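Long-range contacts in formate-dependent phosphoribosylglycinamide formyltransferase (Mycobacterium tuberculosis H37Rv, PDB 6KHR), which belongs by family to the ATP-grasp enzymes and forms an assembly of two copies of the chain: residues Gln46-Gly57 against Ile66-Met75; Ser233-Cys244 against Arg331-Thr340. All coordinates share one frame; numbering follows the deposited sequence.

How the interactions relate
Along the chain interaction 1 closes before interaction 2 opens, and the two centres lie about 23 Å apart. Interaction 1 joins two neighbouring strands at one side of the five-stranded parallel sheet. Interaction 2 sets the end of helix 325-334 and the loop after it against a hairpin of the eight-stranded antiparallel sheet. The two sheets are separate, but the contacts meet at Leu48, whose CD1 packs on Leu334, Leu336 and the aliphatic part of Arg331. The turn after helix 36-47 thus lies against the end of helix 325-334. Both interactions also touch the second subunit. Leu48, Arg331 and Leu336 all pack on Leu375 of the second subunit, so the meeting point lies at the subunit interface.

Interaction 1. Residues Gln46-Gly57 against Ile66-Met75; sequences QGLGAEVIAVDG and IADQSVVVTM
Strands 51-56 and 69-72 run parallel, with their axes 4.7 Å apart at closest approach and 19° between their directions. The register pairs Ile53 with Gln69, Ala54 with Ser70, Val55 with Val71 and Asp56 with Val72. Backbone bonds alternate between the strands, from Gln69 N to Val52 O through to Val73 N to Asp56 O. At the start of the pair Asp68 turns back to strand 51-56. Its OD2 accepts from Val52 N on the anti lone pair. Asp68 OD2 also accepts from Gln46 NE2 at 3.2 Å, this time from above the carboxylate plane. Extended beyond CG, the Gln46 chain carries NE2 across to two acceptors. Gln46 NE2 gives a nearly straight bond to Ile66 O (3.2 Å, 172°), and Ile66 O lies in the amide plane of Gln46. Two acceptors thus hold NE2, which probably limits rotation of the amide. On one face of the sheet Ile53 CG2 lies beside Val71 CG2 at 3.9 Å. Val55 turns CG2 to Val71 CB and CG1 to Val73 CG2. Beyond the strand, Met75 SD also reaches Val55 CG1, and a bend at chi3 (-66°) brings CE to Asp56 OD1 at 3.6 Å. On the other face Ala54 CB meets Ala67 CB at 3.7 Å. Helix 78-88 packs on the face of Ile53 and Gln69, and His64 of helix 62-66 touches Ala54 and Ser70. Strand 51-56, helix 62-66 and strand 69-72 form a beta-alpha-beta unit. The order 3-2-1-4-5 is that of a Rossmann-like fold, consistent with the N-terminal domain of relatives in the ATP-grasp family.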
loop_
_atom_site.group_PDB
_atom_site.type_symbol
_atom_site.label_atom_id
_atom_site.label_comp_id
_atom_site.label_asym_id
_atom_site.label_seq_id
_atom_site.Cartn_x
_atom_site.Cartn_y
_atom_site.Cartn_z
ATOM N N GLN A 46 2.460 10.130 3.845
ATOM C CA GLN A 46 1.359 10.849 4.468
ATOM C C GLN A 46 0.757 10.050 5.604
ATOM O O GLN A 46 0.269 10.640 6.573
ATOM C CB GLN A 46 0.304 11.208 3.428
ATOM C CG GLN A 46 0.698 12.406 2.578
ATOM C CD GLN A 46 -0.226 12.580 1.393
ATOM O OE1 GLN A 46 -1.075 11.727 1.141
ATOM N NE2 GLN A 46 -0.071 13.680 0.657
ATOM N N GLY A 47 0.822 8.718 5.522
ATOM C CA GLY A 47 0.427 7.895 6.651
ATOM C C GLY A 47 1.316 8.108 7.864
ATOM O O GLY A 47 0.862 7.974 9.004
ATOM N N LEU A 48 2.588 8.432 7.641
ATOM C CA LEU A 48 3.512 8.661 8.740
ATOM C C LEU A 48 3.479 10.102 9.216
ATOM O O LEU A 48 4.268 10.461 10.090
ATOM C CB LEU A 48 4.940 8.290 8.329
ATOM C CG LEU A 48 5.308 6.855 7.951
ATOM C CD1 LEU A 48 6.718 6.777 7.310
ATOM C CD2 LEU A 48 5.243 5.959 9.161
ATOM N N GLY A 49 2.609 10.931 8.644
ATOM C CA GLY A 49 2.381 12.266 9.149
ATOM C C GLY A 49 3.010 13.405 8.382
ATOM O O GLY A 49 2.970 14.538 8.871
ATOM N N ALA A 50 3.565 13.168 7.204
ATOM C CA ALA A 50 4.316 14.205 6.511
ATOM C C ALA A 50 3.499 14.853 5.400
ATOM O O ALA A 50 2.749 14.179 4.693
ATOM C CB ALA A 50 5.612 13.640 5.927
ATOM N N GLU A 51 3.658 16.167 5.258
ATOM C CA GLU A 51 3.222 16.883 4.067
ATOM C C GLU A 51 4.186 16.602 2.918
ATOM O O GLU A 51 5.405 16.600 3.106
ATOM C CB GLU A 51 3.180 18.385 4.341
ATOM C CG GLU A 51 1.859 19.069 4.045
ATOM C CD GLU A 51 1.908 20.590 4.250
ATOM O OE1 GLU A 51 3.004 21.192 4.148
ATOM O OE2 GLU A 51 0.839 21.184 4.516
ATOM N N VAL A 52 3.650 16.387 1.716
ATOM C CA VAL A 52 4.484 16.091 0.555
ATOM C C VAL A 52 4.218 17.096 -0.558
ATOM O O VAL A 52 3.063 17.371 -0.904
ATOM C CB VAL A 52 4.271 14.664 0.019
ATOM C CG1 VAL A 52 5.102 14.479 -1.250
ATOM C CG2 VAL A 52 4.648 13.638 1.077
ATOM N N ILE A 53 5.296 17.619 -1.129
ATOM C CA ILE A 53 5.264 18.471 -2.307
ATOM C C ILE A 53 5.686 17.618 -3.495
ATOM O O ILE A 53 6.774 17.032 -3.483
ATOM C CB ILE A 53 6.203 19.671 -2.135
ATOM C CG1 ILE A 53 5.876 20.414 -0.840
ATOM C CG2 ILE A 53 6.161 20.580 -3.356
ATOM C CD1 ILE A 53 7.109 20.987 -0.167
ATOM N N ALA A 54 4.839 17.540 -4.515
ATOM C CA ALA A 54 5.163 16.792 -5.724
ATOM C C ALA A 54 5.557 17.761 -6.834
ATOM O O ALA A 54 4.776 18.643 -7.211
ATOM C CB ALA A 54 3.999 15.902 -6.162
ATOM N N VAL A 55 6.771 17.593 -7.346
ATOM C CA VAL A 55 7.335 18.445 -8.384
ATOM C C VAL A 55 7.471 17.620 -9.651
ATOM O O VAL A 55 7.890 16.458 -9.598
ATOM C CB VAL A 55 8.702 19.021 -7.961
ATOM C CG1 VAL A 55 9.243 19.912 -9.044
ATOM C CG2 VAL A 55 8.589 19.774 -6.641
ATOM N N ASP A 56 7.114 18.214 -10.788
ATOM C CA ASP A 56 7.373 17.589 -12.079
ATOM C C ASP A 56 7.346 18.662 -13.160
ATOM O O ASP A 56 7.110 19.841 -12.884
ATOM C CB ASP A 56 6.377 16.464 -12.370
ATOM C CG ASP A 56 6.959 15.407 -13.296
ATOM O OD1 ASP A 56 7.739 15.790 -14.203
ATOM O OD2 ASP A 56 6.661 14.205 -13.105
ATOM N N GLY A 57 7.603 18.236 -14.400
ATOM C CA GLY A 57 7.629 19.126 -15.549
ATOM C C GLY A 57 6.280 19.552 -16.101
ATOM O O GLY A 57 6.100 20.728 -16.428
ATOM N N ILE A 66 -2.763 13.534 -5.361
ATOM C CA ILE A 66 -2.956 13.282 -3.939
ATOM C C ILE A 66 -1.926 13.978 -3.081
ATOM O O ILE A 66 -1.997 13.881 -1.849
ATOM C CB ILE A 66 -2.984 11.772 -3.634
ATOM C CG1 ILE A 66 -1.577 11.171 -3.708
ATOM C CG2 ILE A 66 -3.988 11.059 -4.561
ATOM C CD1 ILE A 66 -0.963 10.899 -2.343
ATOM N N ALA A 67 -0.980 14.689 -3.682
ATOM C CA ALA A 67 -0.023 15.432 -2.884
ATOM C C ALA A 67 -0.707 16.605 -2.183
ATOM O O ALA A 67 -1.810 17.031 -2.544
ATOM C CB ALA A 67 1.130 15.945 -3.749
ATOM N N ASP A 68 -0.024 17.116 -1.153
ATOM C CA ASP A 68 -0.472 18.301 -0.439
ATOM C C ASP A 68 -0.193 19.575 -1.222
ATOM O O ASP A 68 -0.952 20.542 -1.119
ATOM C CB ASP A 68 0.225 18.390 0.919
ATOM C CG ASP A 68 0.097 17.119 1.724
ATOM O OD1 ASP A 68 -1.026 16.822 2.192
ATOM O OD2 ASP A 68 1.117 16.407 1.873
ATOM N N GLN A 69 0.896 19.606 -1.974
ATOM C CA GLN A 69 1.251 20.774 -2.764
ATOM C C GLN A 69 1.875 20.292 -4.059
ATOM O O GLN A 69 2.725 19.397 -4.045
ATOM C CB GLN A 69 2.210 21.681 -2.001
ATOM C CG GLN A 69 2.541 22.955 -2.719
ATOM C CD GLN A 69 3.264 23.919 -1.813
ATOM O OE1 GLN A 69 3.569 23.592 -0.664
ATOM N NE2 GLN A 69 3.540 25.120 -2.317
ATOM N N SER A 70 1.419 20.850 -5.174
ATOM C CA SER A 70 1.902 20.484 -6.496
ATOM C C SER A 70 2.717 21.635 -7.067
ATOM O O SER A 70 2.421 22.810 -6.817
ATOM C CB SER A 70 0.744 20.131 -7.436
ATOM O OG SER A 70 0.098 18.933 -7.022
ATOM N N VAL A 71 3.755 21.290 -7.812
ATOM C CA VAL A 71 4.652 22.273 -8.390
ATOM C C VAL A 71 5.058 21.786 -9.770
ATOM O O VAL A 71 5.348 20.603 -9.959
ATOM C CB VAL A 71 5.887 22.522 -7.492
ATOM C CG1 VAL A 71 6.891 23.416 -8.199
ATOM C CG2 VAL A 71 5.463 23.166 -6.175
ATOM N N VAL A 72 5.056 22.702 -10.729
ATOM C CA VAL A 72 5.487 22.443 -12.095
ATOM C C VAL A 72 6.758 23.238 -12.338
ATOM O O VAL A 72 6.756 24.469 -12.236
ATOM C CB VAL A 72 4.402 22.836 -13.105
ATOM C CG1 VAL A 72 4.977 22.870 -14.503
ATOM C CG2 VAL A 72 3.232 21.867 -13.019
ATOM N N VAL A 73 7.851 22.543 -12.633
ATOM C CA VAL A 73 9.072 23.204 -13.076
ATOM C C VAL A 73 9.806 22.262 -14.005
ATOM O O VAL A 73 9.782 21.043 -13.826
ATOM C CB VAL A 73 10.007 23.612 -11.915
ATOM C CG1 VAL A 73 10.112 25.130 -11.832
ATOM C CG2 VAL A 73 9.549 22.998 -10.611
ATOM N N THR A 74 10.471 22.831 -15.001
ATOM C CA THR A 74 11.415 22.045 -15.782
ATOM C C THR A 74 12.549 21.679 -14.843
ATOM O O THR A 74 13.431 22.488 -14.563
ATOM C CB THR A 74 11.909 22.824 -16.992
ATOM O OG1 THR A 74 10.782 23.391 -17.674
ATOM C CG2 THR A 74 12.658 21.900 -17.944
ATOM N N MET A 75 12.505 20.463 -14.308
ATOM C CA MET A 75 13.486 20.070 -13.303
ATOM C C MET A 75 14.889 19.951 -13.883
ATOM O O MET A 75 15.872 20.065 -13.140
ATOM C CB MET A 75 13.041 18.760 -12.664
ATOM C CG MET A 75 11.662 18.877 -12.056
ATOM S SD MET A 75 11.122 17.367 -11.255
ATOM C CE MET A 75 11.000 16.274 -12.674
#

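Interaction 2. Residues Ser233-Cys244 against Arg331-Thr340; sequences SQGPNGPLIEFC and RAILGLAVDT
The carboxylate of Glu242 lies against the backbone of Val338 and Asp339. Its OE2 comes nearest to Val338 O, and as both are acceptors no hydrogen bond joins them. The pyrrolidine ring of Pro236 offers CD to the methyl of Ala337 at 3.8 Å. Within 331-340, Ala337 O lies at the edge of the Arg331 guanidinium, in the guanidinium plane. This bond, Arg331 NH1 to Ala337 O, is weak at 3.4 Å, and the main partner of Arg331 is Asp381 of the second subunit, in a salt bridge. Glu242 and Val338 slide past each other in opposite directions, with Glu242 CG 3.8 Å from Val338 CG2. The bend at chi2 (-95°) then turns the Glu242 carboxylate toward the Val338-Asp339 backbone. The carboxylate of Asp339 is directed elsewhere, to a salt bridge with Arg322. Two side-chain hydroxyls tie the segments together. Ser233 OG donates to Leu336 O at 2.7 Å, tilted from the carbonyl plane. Thr340 OG1 donates to Phe243 O at 3.0 Å, from above the carbonyl plane. In Thr340, OG1 stands between the backbone N and the carbonyl carbon (chi1 55°). This leaves Thr340 CG2 anti to the carbonyl carbon, where it meets Glu242 CB at 3.6 Å and Cys244 SG at 3.7 Å. Leu240 extends CD1 over the backbone of Ala337 and Val338. A Schellman motif at Gly335, with positive phi, follows helix 325-334, and the loop after it runs along the hairpin. The hairpin joins strands 224-235 and 238-252 through a type I turn from Gly235 to Gly238. Val231 of strand 224-235 touches Val338. Phe243 points away from the loop and packs on helix 267-284, while Ile333 faces strand 92-95 of the parallel sheet.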
loop_
_atom_site.group_PDB
_atom_site.type_symbol
_atom_site.label_atom_id
_atom_site.label_comp_id
_atom_site.label_asym_id
_atom_site.label_seq_id
_atom_site.Cartn_x
_atom_site.Cartn_y
_atom_site.Cartn_z
ATOM N N SER A 233 18.606 3.108 6.760
ATOM C CA SER A 233 17.919 4.110 7.548
ATOM C C SER A 233 18.606 4.226 8.894
ATOM O O SER A 233 19.689 3.681 9.122
ATOM C CB SER A 233 16.431 3.778 7.707
ATOM O OG SER A 233 15.765 4.855 8.343
ATOM N N GLN A 234 17.976 4.975 9.782
ATOM C CA GLN A 234 18.348 4.996 11.180
ATOM C C GLN A 234 17.283 4.221 11.948
ATOM O O GLN A 234 16.098 4.267 11.602
ATOM C CB GLN A 234 18.483 6.439 11.693
ATOM C CG GLN A 234 19.943 6.880 12.012
ATOM C CD GLN A 234 20.788 7.218 10.774
ATOM O OE1 GLN A 234 21.715 6.485 10.414
ATOM N NE2 GLN A 234 20.482 8.345 10.139
ATOM N N GLY A 235 17.718 3.454 12.939
ATOM C CA GLY A 235 16.794 2.840 13.863
ATOM C C GLY A 235 16.723 3.670 15.127
ATOM O O GLY A 235 17.287 4.770 15.194
ATOM N N PRO A 236 16.037 3.170 16.159
ATOM C CA PRO A 236 16.131 3.822 17.472
ATOM C C PRO A 236 17.519 3.716 18.102
ATOM O O PRO A 236 17.730 4.299 19.174
ATOM C CB PRO A 236 15.070 3.080 18.303
ATOM C CG PRO A 236 14.935 1.756 17.642
ATOM C CD PRO A 236 15.120 2.021 16.176
ATOM N N ASN A 237 18.470 3.019 17.449
ATOM C CA ASN A 237 19.847 2.850 17.912
ATOM C C ASN A 237 20.863 3.224 16.835
ATOM O O ASN A 237 22.005 2.752 16.854
ATOM C CB ASN A 237 20.087 1.413 18.378
ATOM C CG ASN A 237 21.383 1.259 19.143
ATOM O OD1 ASN A 237 22.385 0.775 18.602
ATOM N ND2 ASN A 237 21.379 1.679 20.407
ATOM N N GLY A 238 20.469 4.058 15.877
ATOM C CA GLY A 238 21.385 4.534 14.867
ATOM C C GLY A 238 21.221 3.862 13.515
ATOM O O GLY A 238 20.124 3.440 13.120
ATOM N N PRO A 239 22.331 3.728 12.790
ATOM C CA PRO A 239 22.252 3.278 11.396
ATOM C C PRO A 239 21.776 1.840 11.284
ATOM O O PRO A 239 22.148 0.971 12.080
ATOM C CB PRO A 239 23.689 3.430 10.886
ATOM C CG PRO A 239 24.381 4.278 11.907
ATOM C CD PRO A 239 23.717 3.979 13.207
ATOM N N LEU A 240 20.929 1.605 10.283
ATOM C CA LEU A 240 20.455 0.284 9.912
ATOM C C LEU A 240 20.809 0.031 8.454
ATOM O O LEU A 240 20.710 0.938 7.619
ATOM C CB LEU A 240 18.944 0.170 10.087
ATOM C CG LEU A 240 18.319 0.366 11.464
ATOM C CD1 LEU A 240 16.813 0.220 11.364
ATOM C CD2 LEU A 240 18.889 -0.636 12.449
ATOM N N ILE A 241 21.216 -1.198 8.135
ATOM C CA ILE A 241 21.297 -1.609 6.736
ATOM C C ILE A 241 20.641 -2.984 6.585
ATOM O O ILE A 241 21.159 -3.985 7.090
ATOM C CB ILE A 241 22.730 -1.609 6.194
ATOM C CG1 ILE A 241 22.738 -2.156 4.767
ATOM C CG2 ILE A 241 23.662 -2.372 7.111
ATOM C CD1 ILE A 241 23.773 -1.488 3.862
ATOM N N GLU A 242 19.500 -3.027 5.893
ATOM C CA GLU A 242 18.680 -4.215 5.734
ATOM C C GLU A 242 18.686 -4.667 4.284
ATOM O O GLU A 242 18.769 -3.850 3.363
ATOM C CB GLU A 242 17.234 -3.951 6.141
ATOM C CG GLU A 242 17.066 -3.291 7.476
ATOM C CD GLU A 242 16.823 -4.294 8.561
ATOM O OE1 GLU A 242 17.711 -5.146 8.779
ATOM O OE2 GLU A 242 15.742 -4.244 9.181
ATOM N N PHE A 243 18.552 -5.978 4.088
ATOM C CA PHE A 243 18.458 -6.564 2.762
ATOM C C PHE A 243 17.087 -7.197 2.564
ATOM O O PHE A 243 16.591 -7.927 3.421
ATOM C CB PHE A 243 19.554 -7.606 2.547
ATOM C CG PHE A 243 20.938 -7.049 2.661
ATOM C CD1 PHE A 243 21.555 -6.941 3.891
ATOM C CD2 PHE A 243 21.623 -6.629 1.532
ATOM C CE1 PHE A 243 22.833 -6.422 3.998
ATOM C CE2 PHE A 243 22.892 -6.119 1.628
ATOM C CZ PHE A 243 23.505 -6.013 2.863
ATOM N N CYS A 244 16.479 -6.930 1.428
ATOM C CA CYS A 244 15.270 -7.673 1.161
ATOM C C CYS A 244 15.624 -9.071 0.652
ATOM O O CYS A 244 16.787 -9.381 0.389
ATOM C CB CYS A 244 14.403 -6.891 0.192
ATOM S SG CYS A 244 13.761 -5.405 1.015
ATOM N N ARG A 331 9.986 5.333 5.214
ATOM C CA ARG A 331 10.663 5.286 6.515
ATOM C C ARG A 331 12.131 5.698 6.416
ATOM O O ARG A 331 12.639 6.394 7.310
ATOM C CB ARG A 331 10.530 3.901 7.140
ATOM C CG ARG A 331 9.101 3.534 7.447
ATOM C CD ARG A 331 9.016 2.280 8.317
ATOM N NE ARG A 331 7.636 1.869 8.559
ATOM C CZ ARG A 331 7.252 1.053 9.539
ATOM N NH1 ARG A 331 8.147 0.551 10.385
ATOM N NH2 ARG A 331 5.972 0.741 9.675
ATOM N N ALA A 332 12.815 5.319 5.321
ATOM C CA ALA A 332 14.232 5.670 5.147
ATOM C C ALA A 332 14.428 7.174 4.992
ATOM O O ALA A 332 15.343 7.751 5.588
ATOM C CB ALA A 332 14.815 4.941 3.934
ATOM N N ILE A 333 13.594 7.820 4.172
ATOM C CA ILE A 333 13.650 9.271 4.002
ATOM C C ILE A 333 13.584 9.961 5.353
ATOM O O ILE A 333 14.330 10.908 5.626
ATOM C CB ILE A 333 12.505 9.746 3.091
ATOM C CG1 ILE A 333 12.782 9.401 1.638
ATOM C CG2 ILE A 333 12.249 11.239 3.260
ATOM C CD1 ILE A 333 11.558 9.492 0.822
ATOM N N LEU A 334 12.672 9.511 6.205
ATOM C CA LEU A 334 12.409 10.152 7.478
ATOM C C LEU A 334 13.285 9.613 8.602
ATOM O O LEU A 334 13.167 10.090 9.737
ATOM C CB LEU A 334 10.922 9.991 7.846
ATOM C CG LEU A 334 9.838 10.626 6.955
ATOM C CD1 LEU A 334 8.468 10.267 7.486
ATOM C CD2 LEU A 334 9.974 12.148 6.836
ATOM N N GLY A 335 14.133 8.620 8.329
ATOM C CA GLY A 335 15.075 8.150 9.339
ATOM C C GLY A 335 14.452 7.295 10.416
ATOM O O GLY A 335 14.849 7.380 11.584
ATOM N N LEU A 336 13.487 6.470 10.054
ATOM C CA LEU A 336 12.800 5.607 10.995
ATOM C C LEU A 336 13.231 4.152 10.801
ATOM O O LEU A 336 13.789 3.773 9.767
ATOM C CB LEU A 336 11.281 5.755 10.823
ATOM C CG LEU A 336 10.786 7.204 10.908
ATOM C CD1 LEU A 336 9.344 7.337 10.409
ATOM C CD2 LEU A 336 10.913 7.735 12.336
ATOM N N ALA A 337 12.947 3.334 11.813
ATOM C CA ALA A 337 13.298 1.921 11.791
ATOM C C ALA A 337 12.547 1.167 10.698
ATOM O O ALA A 337 11.422 1.516 10.323
ATOM C CB ALA A 337 13.002 1.283 13.145
ATOM N N VAL A 338 13.189 0.115 10.188
ATOM C CA VAL A 338 12.593 -0.738 9.169
ATOM C C VAL A 338 12.922 -2.191 9.468
ATOM O O VAL A 338 13.825 -2.507 10.241
ATOM C CB VAL A 338 13.063 -0.386 7.737
ATOM C CG1 VAL A 338 12.548 0.973 7.305
ATOM C CG2 VAL A 338 14.573 -0.448 7.635
ATOM N N ASP A 339 12.152 -3.078 8.847
ATOM C CA ASP A 339 12.463 -4.492 8.760
ATOM C C ASP A 339 12.164 -4.914 7.333
ATOM O O ASP A 339 11.563 -4.160 6.567
ATOM C CB ASP A 339 11.668 -5.336 9.775
ATOM C CG ASP A 339 10.143 -5.340 9.508
ATOM O OD1 ASP A 339 9.706 -5.798 8.429
ATOM O OD2 ASP A 339 9.374 -4.906 10.401
ATOM N N THR A 340 12.569 -6.135 6.983
ATOM C CA THR A 340 12.388 -6.662 5.642
ATOM C C THR A 340 11.635 -7.989 5.659
ATOM O O THR A 340 11.780 -8.799 4.746
ATOM C CB THR A 340 13.732 -6.798 4.917
ATOM O OG1 THR A 340 14.645 -7.602 5.688
ATOM C CG2 THR A 340 14.339 -5.428 4.659
#